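Formimidoylglutamase (Bacillus subtilis, PDB 3M1R) catalyses the manganese-dependent hydrolysis of N-formimidoyl-L-glutamate to L-glutamate and formamide in histidine degradation. Local coordinates at residues P40-V45 with V122-G127; I150-H155 with I187-R192; V244-L249 with V289-T294. All blocks are in the same frame, centred on the assembly; numbering follows the deposited sequence.

Overall arrangement
From the N terminus, contact 1 comes first: it closes a 76-residue excursion that includes strand 87-93, which pairs with strand 39-45 on the side away from 121-127. Contact 2 then closes a shorter loop of 31 residues, the beta-alpha-beta unit through helix 171-178, and contact 3 closes 39 residues containing helix 267-278. The loops follow one another without nesting or crossing, yet all three contacts reach the same parallel sheet, contacts 2 and 3 running on into the loops beyond its strands. Contacts 1 and 2 are about 21 Å apart between centres, with contact 3 about 15 Å and 13 Å from them. Contacts 2 and 3 touch through neighbouring strands 147-152 and 239-245 and share two calcium ions.

Contact 1 (P40-V45 with V122-G127); sequences PALIGV and VPLILG
Ile43 is held between Leu124 and Leu126 of the adjacent parallel strand, through both of its peptide groups. Its N donates to Leu124 O at 3.0 Å, and its O accepts from Leu126 N at 2.9 Å, a nearly straight bond with 173° at the hydrogen. The same zigzag continues to either end: Leu124 N reaches Ala41 O at 3.1 Å, and Val45 N reaches Leu126 O at 2.8 Å. At the start of the pairing the bond from Ala41 N to Val122 O is weak, but the same carbonyl is also met by Pro40 CA in a CH...O contact of 3.3 Å. The indole NE1 of Trp121 adds a further donor to Ala41 O.

Residues paired in the register, such as Leu42 with Leu124 and Ile43 with Ile125, put their side chains on the same face. On the face of Pro40, Leu42, Leu124 and Leu126, Leu42 and Leu124 cross obliquely, with the CD2 branch of Leu42 set against Leu124 CB at 3.8 Å. The CD1 methyl of Leu124 rests on Pro40 CB at 3.8 Å. On the reverse face Ile125 lies alongside both Ile43 and Val45. With CG1 of Ile125 anti to the carbonyl carbon (chi1 -44°), its CG2 lies anti to the backbone N and meets Val45 CG2 at 3.6 Å.

Helices bury both faces. Helices 300-318 and 60-69 pack on the leucine face, while helix 100-117 covers Val45, Pro123 and Ile125. Strand 39-45 also bonds to strand 87-93 along its other edge. With a 25° angle between the two strand segments, this is the twisted interior of a parallel sheet sandwiched between helical layers, the three-layer alpha-beta-alpha fold of the arginase family.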
loop_
_atom_site.group_PDB
_atom_site.type_symbol
_atom_site.label_atom_id
_atom_site.label_comp_id
_atom_site.label_asym_id
_atom_site.label_seq_id
_atom_site.Cartn_x
_atom_site.Cartn_y
_atom_site.Cartn_z
ATOM N N PRO D 40 -10.500 37.009 1.228
ATOM C CA PRO D 40 -9.742 35.756 1.105
ATOM C C PRO D 40 -9.580 35.329 -0.346
ATOM O O PRO D 40 -10.503 35.480 -1.154
ATOM C CB PRO D 40 -10.617 34.740 1.836
ATOM C CG PRO D 40 -11.519 35.558 2.713
ATOM C CD PRO D 40 -11.739 36.846 2.001
ATOM N N ALA D 41 -8.398 34.818 -0.671
ATOM C CA ALA D 41 -8.144 34.212 -1.972
ATOM C C ALA D 41 -7.003 33.212 -1.814
ATOM O O ALA D 41 -6.023 33.493 -1.110
ATOM C CB ALA D 41 -7.798 35.267 -2.995
ATOM N N LEU D 42 -7.144 32.048 -2.449
ATOM C CA LEU D 42 -6.154 30.960 -2.343
ATOM C C LEU D 42 -4.909 31.174 -3.193
ATOM O O LEU D 42 -4.995 31.663 -4.327
ATOM C CB LEU D 42 -6.777 29.629 -2.759
ATOM C CG LEU D 42 -8.040 29.179 -2.028
ATOM C CD1 LEU D 42 -8.834 28.232 -2.914
ATOM C CD2 LEU D 42 -7.685 28.510 -0.711
ATOM N N ILE D 43 -3.759 30.785 -2.645
ATOM C CA ILE D 43 -2.511 30.754 -3.407
ATOM C C ILE D 43 -1.649 29.553 -2.983
ATOM O O ILE D 43 -1.485 29.284 -1.794
ATOM C CB ILE D 43 -1.723 32.087 -3.279
ATOM C CG1 ILE D 43 -0.587 32.152 -4.301
ATOM C CG2 ILE D 43 -1.179 32.279 -1.877
ATOM C CD1 ILE D 43 0.108 33.479 -4.299
ATOM N N GLY D 44 -1.131 28.818 -3.964
ATOM C CA GLY D 44 -0.297 27.648 -3.704
ATOM C C GLY D 44 1.191 27.964 -3.737
ATOM O O GLY D 44 1.645 28.821 -4.514
ATOM N N VAL D 45 1.946 27.292 -2.874
ATOM C CA VAL D 45 3.407 27.440 -2.812
ATOM C C VAL D 45 4.023 26.043 -2.696
ATOM O O VAL D 45 4.337 25.589 -1.598
ATOM C CB VAL D 45 3.847 28.268 -1.592
ATOM C CG1 VAL D 45 5.383 28.472 -1.582
ATOM C CG2 VAL D 45 3.117 29.602 -1.546
ATOM N N VAL D 122 -6.560 38.874 1.579
ATOM C CA VAL D 122 -6.164 38.124 2.761
ATOM C C VAL D 122 -5.758 36.739 2.293
ATOM O O VAL D 122 -6.608 35.930 1.952
ATOM C CB VAL D 122 -7.323 37.992 3.751
ATOM C CG1 VAL D 122 -6.894 37.161 4.961
ATOM C CG2 VAL D 122 -7.814 39.371 4.167
ATOM N N PRO D 123 -4.448 36.474 2.249
ATOM C CA PRO D 123 -3.933 35.212 1.711
ATOM C C PRO D 123 -4.382 33.946 2.456
ATOM O O PRO D 123 -4.351 33.892 3.679
ATOM C CB PRO D 123 -2.415 35.381 1.821
ATOM C CG PRO D 123 -2.202 36.862 1.733
ATOM C CD PRO D 123 -3.374 37.462 2.474
ATOM N N LEU D 124 -4.815 32.948 1.688
ATOM C CA LEU D 124 -4.974 31.589 2.176
ATOM C C LEU D 124 -3.878 30.815 1.481
ATOM O O LEU D 124 -4.036 30.398 0.337
ATOM C CB LEU D 124 -6.351 31.013 1.824
ATOM C CG LEU D 124 -7.504 31.362 2.785
ATOM C CD1 LEU D 124 -7.532 32.842 3.082
ATOM C CD2 LEU D 124 -8.846 30.909 2.245
ATOM N N ILE D 125 -2.748 30.664 2.165
ATOM C CA ILE D 125 -1.565 30.058 1.563
ATOM C C ILE D 125 -1.490 28.549 1.773
ATOM O O ILE D 125 -1.499 28.046 2.903
ATOM C CB ILE D 125 -0.265 30.703 2.096
ATOM C CG1 ILE D 125 -0.410 32.222 2.134
ATOM C CG2 ILE D 125 0.928 30.274 1.247
ATOM C CD1 ILE D 125 0.717 32.946 2.880
ATOM N N LEU D 126 -1.403 27.825 0.670
ATOM C CA LEU D 126 -1.201 26.366 0.721
ATOM C C LEU D 126 0.265 25.988 0.473
ATOM O O LEU D 126 0.755 26.066 -0.654
ATOM C CB LEU D 126 -2.107 25.673 -0.306
ATOM C CG LEU D 126 -3.607 25.458 0.005
ATOM C CD1 LEU D 126 -4.142 26.437 1.030
ATOM C CD2 LEU D 126 -4.478 25.456 -1.261
ATOM N N GLY D 127 0.966 25.573 1.525
ATOM C CA GLY D 127 2.300 25.012 1.358
ATOM C C GLY D 127 2.214 23.622 0.741
ATOM O O GLY D 127 1.117 23.076 0.601
#

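Contact 2 (I150-H155 with I187-R192); sequences IQFDAH and IQLGIR. With CA (calcium ion), chain B; CA (calcium ion), chain C.
Gln151 and Gln188 run side by side off paired strand positions, but start differently: Gln151 CG is anti to the backbone N (chi1 172°), whereas Gln188 CG is anti to the carbonyl carbon (chi1 -57°). Both chains then extend, and Gln188 NE2 reaches Gln151 OE1 at 2.9 Å from above its carbonyl plane, the amides 77° apart. Gln151 NE2 holds Asp153 OD2 through a long but straight bond of 3.3 Å; the backbone O of His156 also takes Gln151 NE2, and His156 ND1 is hydrogen-bonded to Gln188 OE1. A leucine in place of Gln151 would probably leave Gln188 NE2 without this acceptor and Asp153 OD2 without its amide donor. On the other face of the sheet, Leu189 CD1 makes a CH-pi contact over one face of the Phe152 ring, 4.0 Å from its centroid. Backbone bonds such as Asp153 N to Leu189 O (2.9 Å) carry the pairing to the strand end. There Asp153 OD1 forms an Asx turn with His155 N and, with His155 ND1, binds one calcium ion; OD2 binds the other. The first strand of this beta-alpha-beta unit thus ends in two ligands of a two-metal site, consistent with the arginase-family manganese centre.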
loop_
_atom_site.group_PDB
_atom_site.type_symbol
_atom_site.label_atom_id
_atom_site.label_comp_id
_atom_site.label_asym_id
_atom_site.label_seq_id
_atom_site.Cartn_x
_atom_site.Cartn_y
_atom_site.Cartn_z
ATOM N N ILE D 150 1.006 33.873 14.958
ATOM C CA ILE D 150 0.569 32.727 15.731
ATOM C C ILE D 150 1.001 31.469 14.982
ATOM O O ILE D 150 0.465 31.150 13.915
ATOM C CB ILE D 150 -0.938 32.749 15.969
ATOM C CG1 ILE D 150 -1.295 33.955 16.850
ATOM C CG2 ILE D 150 -1.404 31.454 16.629
ATOM C CD1 ILE D 150 -2.756 34.251 16.899
ATOM N N GLN D 151 1.994 30.787 15.550
ATOM C CA GLN D 151 2.621 29.612 14.943
ATOM C C GLN D 151 2.131 28.346 15.652
ATOM O O GLN D 151 2.473 28.114 16.814
ATOM C CB GLN D 151 4.150 29.747 15.049
ATOM C CG GLN D 151 4.979 28.516 14.646
ATOM C CD GLN D 151 6.469 28.658 15.005
ATOM O OE1 GLN D 151 6.902 29.677 15.554
ATOM N NE2 GLN D 151 7.246 27.627 14.707
ATOM N N PHE D 152 1.295 27.556 14.976
ATOM C CA PHE D 152 0.917 26.244 15.493
ATOM C C PHE D 152 2.015 25.257 15.099
ATOM O O PHE D 152 2.281 25.050 13.910
ATOM C CB PHE D 152 -0.432 25.793 14.936
ATOM C CG PHE D 152 -1.609 26.529 15.523
ATOM C CD1 PHE D 152 -2.211 26.083 16.685
ATOM C CD2 PHE D 152 -2.108 27.657 14.909
ATOM C CE1 PHE D 152 -3.285 26.754 17.215
ATOM C CE2 PHE D 152 -3.181 28.345 15.446
ATOM C CZ PHE D 152 -3.774 27.890 16.590
ATOM N N ASP D 153 2.666 24.667 16.093
ATOM C CA ASP D 153 3.847 23.861 15.826
ATOM C C ASP D 153 4.273 22.997 17.005
ATOM O O ASP D 153 4.214 23.436 18.164
ATOM C CB ASP D 153 5.021 24.775 15.417
ATOM C CG ASP D 153 5.901 24.133 14.380
ATOM O OD1 ASP D 153 6.178 22.942 14.567
ATOM O OD2 ASP D 153 6.297 24.789 13.392
ATOM N N ALA D 154 4.699 21.765 16.707
ATOM C CA ALA D 154 5.394 20.953 17.697
ATOM C C ALA D 154 6.816 21.472 17.908
ATOM O O ALA D 154 7.424 21.167 18.924
ATOM C CB ALA D 154 5.455 19.450 17.256
ATOM N N HIS D 155 7.351 22.221 16.938
ATOM C CA HIS D 155 8.769 22.610 16.946
ATOM C C HIS D 155 8.970 24.112 16.895
ATOM O O HIS D 155 8.176 24.822 16.286
ATOM C CB HIS D 155 9.511 22.023 15.744
ATOM C CG HIS D 155 9.134 20.614 15.430
ATOM N ND1 HIS D 155 8.006 20.298 14.701
ATOM C CD2 HIS D 155 9.712 19.441 15.756
ATOM C CE1 HIS D 155 7.923 18.991 14.566
ATOM N NE2 HIS D 155 8.937 18.440 15.205
ATOM N N ILE D 187 3.747 33.936 18.945
ATOM C CA ILE D 187 3.129 32.984 19.860
ATOM C C ILE D 187 3.217 31.560 19.285
ATOM O O ILE D 187 2.574 31.238 18.275
ATOM C CB ILE D 187 1.662 33.357 20.132
ATOM C CG1 ILE D 187 1.591 34.727 20.786
ATOM C CG2 ILE D 187 1.006 32.355 21.035
ATOM C CD1 ILE D 187 0.230 35.304 20.722
ATOM N N GLN D 188 4.021 30.710 19.925
ATOM C CA GLN D 188 4.175 29.330 19.475
ATOM C C GLN D 188 3.247 28.456 20.282
ATOM O O GLN D 188 3.346 28.413 21.504
ATOM C CB GLN D 188 5.620 28.843 19.629
ATOM C CG GLN D 188 6.642 29.693 18.892
ATOM C CD GLN D 188 8.038 29.071 18.905
ATOM O OE1 GLN D 188 8.522 28.610 19.944
ATOM N NE2 GLN D 188 8.697 29.079 17.751
ATOM N N LEU D 189 2.352 27.755 19.595
ATOM C CA LEU D 189 1.341 26.951 20.266
ATOM C C LEU D 189 1.548 25.492 19.911
ATOM O O LEU D 189 1.580 25.141 18.730
ATOM C CB LEU D 189 -0.072 27.406 19.848
ATOM C CG LEU D 189 -0.501 28.841 20.187
ATOM C CD1 LEU D 189 -1.756 29.234 19.411
ATOM C CD2 LEU D 189 -0.740 29.006 21.689
ATOM N N GLY D 190 1.696 24.647 20.928
ATOM C CA GLY D 190 1.797 23.206 20.730
ATOM C C GLY D 190 3.194 22.630 20.813
ATOM O O GLY D 190 3.399 21.460 20.454
ATOM N N ILE D 191 4.156 23.433 21.285
ATOM C CA ILE D 191 5.559 22.980 21.362
ATOM C C ILE D 191 5.605 21.686 22.172
ATOM O O ILE D 191 5.123 21.627 23.300
ATOM C CB ILE D 191 6.487 24.046 21.995
ATOM C CG1 ILE D 191 6.550 25.312 21.122
ATOM C CG2 ILE D 191 7.867 23.482 22.215
ATOM C CD1 ILE D 191 6.974 25.044 19.682
ATOM N N ARG D 192 6.173 20.638 21.596
ATOM C CA ARG D 192 5.937 19.299 22.118
ATOM C C ARG D 192 7.174 18.718 22.794
ATOM O O ARG D 192 8.281 18.867 22.297
ATOM C CB ARG D 192 5.439 18.382 20.987
ATOM C CG ARG D 192 4.787 17.092 21.466
ATOM C CD ARG D 192 4.550 16.154 20.295
ATOM N NE ARG D 192 3.586 16.720 19.349
ATOM C CZ ARG D 192 3.199 16.116 18.231
ATOM N NH1 ARG D 192 3.696 14.922 17.916
ATOM N NH2 ARG D 192 2.307 16.695 17.430
HETATM CA CA CA B . 6.750 21.300 12.965
HETATM CA CA CA C . 8.008 23.236 12.070
#

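Contact 3 (V244-L249 with V289-T294); sequences VDMDVL and VEVDPT. With CA (calcium ion), chain B; CA (calcium ion), chain C.
Asp245 and Val289 form a single parallel bridge where neighbouring strands 239-245 and 283-289 run out, a buried contact at the C-terminal edge of the sheet, beside the two-metal site. Val289 N donates to Val244 O at 2.8 Å, and Val289 O takes the N-H of Met246, a selenomethionine, at 3.0 Å and 175°. Beyond, the chains part, one into the 3-10 turn 246-248, the other into a loop. With CG anti to the backbone N (chi1 178°), the carboxylate of Asp245 reaches the metals and OD2 bridges both calcium ions, 2.6 Å from the one His155 also binds and 2.5 Å from the other. Asp247 chelates the calcium ion shared with His155 through both carboxylate oxygens. From the opposing segment Glu290 contributes at second shell: a water donates to Glu290 OE2 at 2.9 Å and to Asp247 OD2 at 2.7 Å, linking the two acids, while Glu290 OE1 accepts from Asn130 N and so ties in another metal ligand. Farther from the metals, Met246 CG packs tightly against the CG2 methyl of Val291. Helix 300-318 backs both of these residues, helix 60-69 also touches Val291, and helix 267-278 covers Val244 and Leu249.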
loop_
_atom_site.group_PDB
_atom_site.type_symbol
_atom_site.label_atom_id
_atom_site.label_comp_id
_atom_site.label_asym_id
_atom_site.label_seq_id
_atom_site.Cartn_x
_atom_site.Cartn_y
_atom_site.Cartn_z
ATOM N N VAL D 244 -0.117 27.681 10.307
ATOM C CA VAL D 244 -0.445 26.351 10.782
ATOM C C VAL D 244 0.495 25.304 10.199
ATOM O O VAL D 244 0.466 25.020 9.001
ATOM C CB VAL D 244 -1.875 25.951 10.435
ATOM C CG1 VAL D 244 -2.137 24.544 10.985
ATOM C CG2 VAL D 244 -2.844 26.956 11.020
ATOM N N ASP D 245 1.337 24.749 11.061
ATOM C CA ASP D 245 2.187 23.631 10.695
ATOM C C ASP D 245 1.430 22.401 11.158
ATOM O O ASP D 245 1.189 22.213 12.343
ATOM C CB ASP D 245 3.533 23.749 11.397
ATOM C CG ASP D 245 4.468 22.579 11.097
ATOM O OD1 ASP D 245 4.028 21.460 10.778
ATOM O OD2 ASP D 245 5.677 22.807 11.183
HETATM N N MSE D 246 1.017 21.584 10.205
HETATM C CA MSE D 246 0.082 20.507 10.505
HETATM C C MSE D 246 0.677 19.469 11.441
HETATM O O MSE D 246 -0.056 18.695 12.049
HETATM C CB MSE D 246 -0.450 19.857 9.214
HETATM C CG MSE D 246 -1.370 20.781 8.396
HETATM SE SE MSE D 246 -3.059 21.298 9.293
HETATM C CE MSE D 246 -3.966 19.571 9.109
ATOM N N ASP D 247 2.000 19.463 11.598
ATOM C CA ASP D 247 2.594 18.459 12.472
ATOM C C ASP D 247 2.410 18.784 13.952
ATOM O O ASP D 247 2.785 17.992 14.810
ATOM C CB ASP D 247 4.053 18.123 12.109
ATOM C CG ASP D 247 5.006 19.259 12.389
ATOM O OD1 ASP D 247 4.716 20.103 13.287
ATOM O OD2 ASP D 247 6.054 19.295 11.703
ATOM N N VAL D 248 1.780 19.919 14.240
ATOM C CA VAL D 248 1.303 20.200 15.594
ATOM C C VAL D 248 0.251 19.153 15.999
ATOM O O VAL D 248 0.034 18.888 17.178
ATOM C CB VAL D 248 0.684 21.616 15.678
ATOM C CG1 VAL D 248 -0.742 21.637 15.084
ATOM C CG2 VAL D 248 0.663 22.110 17.108
ATOM N N LEU D 249 -0.401 18.559 15.001
ATOM C CA LEU D 249 -1.428 17.564 15.260
ATOM C C LEU D 249 -0.789 16.242 15.608
ATOM O O LEU D 249 0.296 15.930 15.143
ATOM C CB LEU D 249 -2.334 17.364 14.035
ATOM C CG LEU D 249 -3.229 18.538 13.669
ATOM C CD1 LEU D 249 -3.733 18.400 12.234
ATOM C CD2 LEU D 249 -4.411 18.682 14.662
ATOM N N VAL D 289 1.292 24.511 6.361
ATOM C CA VAL D 289 2.500 23.850 5.916
ATOM C C VAL D 289 2.609 22.434 6.455
ATOM O O VAL D 289 1.878 22.034 7.368
ATOM C CB VAL D 289 3.780 24.646 6.309
ATOM C CG1 VAL D 289 3.834 25.967 5.575
ATOM C CG2 VAL D 289 3.845 24.859 7.824
ATOM N N GLU D 290 3.515 21.689 5.830
ATOM C CA GLU D 290 3.975 20.387 6.286
ATOM C C GLU D 290 2.985 19.249 6.067
ATOM O O GLU D 290 3.105 18.187 6.665
ATOM C CB GLU D 290 4.500 20.463 7.729
ATOM C CG GLU D 290 5.789 21.297 7.843
ATOM C CD GLU D 290 7.028 20.650 7.151
ATOM O OE1 GLU D 290 7.728 21.334 6.369
ATOM O OE2 GLU D 290 7.326 19.464 7.404
ATOM N N VAL D 291 2.031 19.451 5.168
ATOM C CA VAL D 291 1.233 18.327 4.694
ATOM C C VAL D 291 1.988 17.556 3.608
ATOM O O VAL D 291 2.441 18.140 2.627
ATOM C CB VAL D 291 -0.120 18.801 4.161
ATOM C CG1 VAL D 291 -0.905 17.640 3.548
ATOM C CG2 VAL D 291 -0.903 19.461 5.286
ATOM N N ASP D 292 2.116 16.242 3.769
ATOM C CA ASP D 292 2.784 15.442 2.746
ATOM C C ASP D 292 1.866 14.317 2.242
ATOM O O ASP D 292 1.757 13.253 2.844
ATOM C CB ASP D 292 4.124 14.904 3.268
ATOM C CG ASP D 292 4.968 14.215 2.173
ATOM O OD1 ASP D 292 4.425 13.899 1.090
ATOM O OD2 ASP D 292 6.181 13.986 2.413
ATOM N N PRO D 293 1.201 14.559 1.124
ATOM C CA PRO D 293 0.277 13.585 0.549
ATOM C C PRO D 293 0.914 12.215 0.298
ATOM O O PRO D 293 0.181 11.230 0.369
ATOM C CB PRO D 293 -0.091 14.212 -0.799
ATOM C CG PRO D 293 0.229 15.654 -0.658
ATOM C CD PRO D 293 1.358 15.756 0.277
ATOM N N THR D 294 2.215 12.140 -0.016
ATOM C CA THR D 294 2.854 10.838 -0.307
ATOM C C THR D 294 3.049 10.029 0.967
ATOM O O THR D 294 3.343 8.842 0.921
ATOM C CB THR D 294 4.238 10.988 -0.993
ATOM O OG1 THR D 294 5.174 11.601 -0.084
ATOM C CG2 THR D 294 4.125 11.841 -2.215
HETATM CA CA CA B . 6.750 21.300 12.965
HETATM CA CA CA C . 8.008 23.236 12.070
HETATM O O HOH W 1 6.798 17.643 9.648
#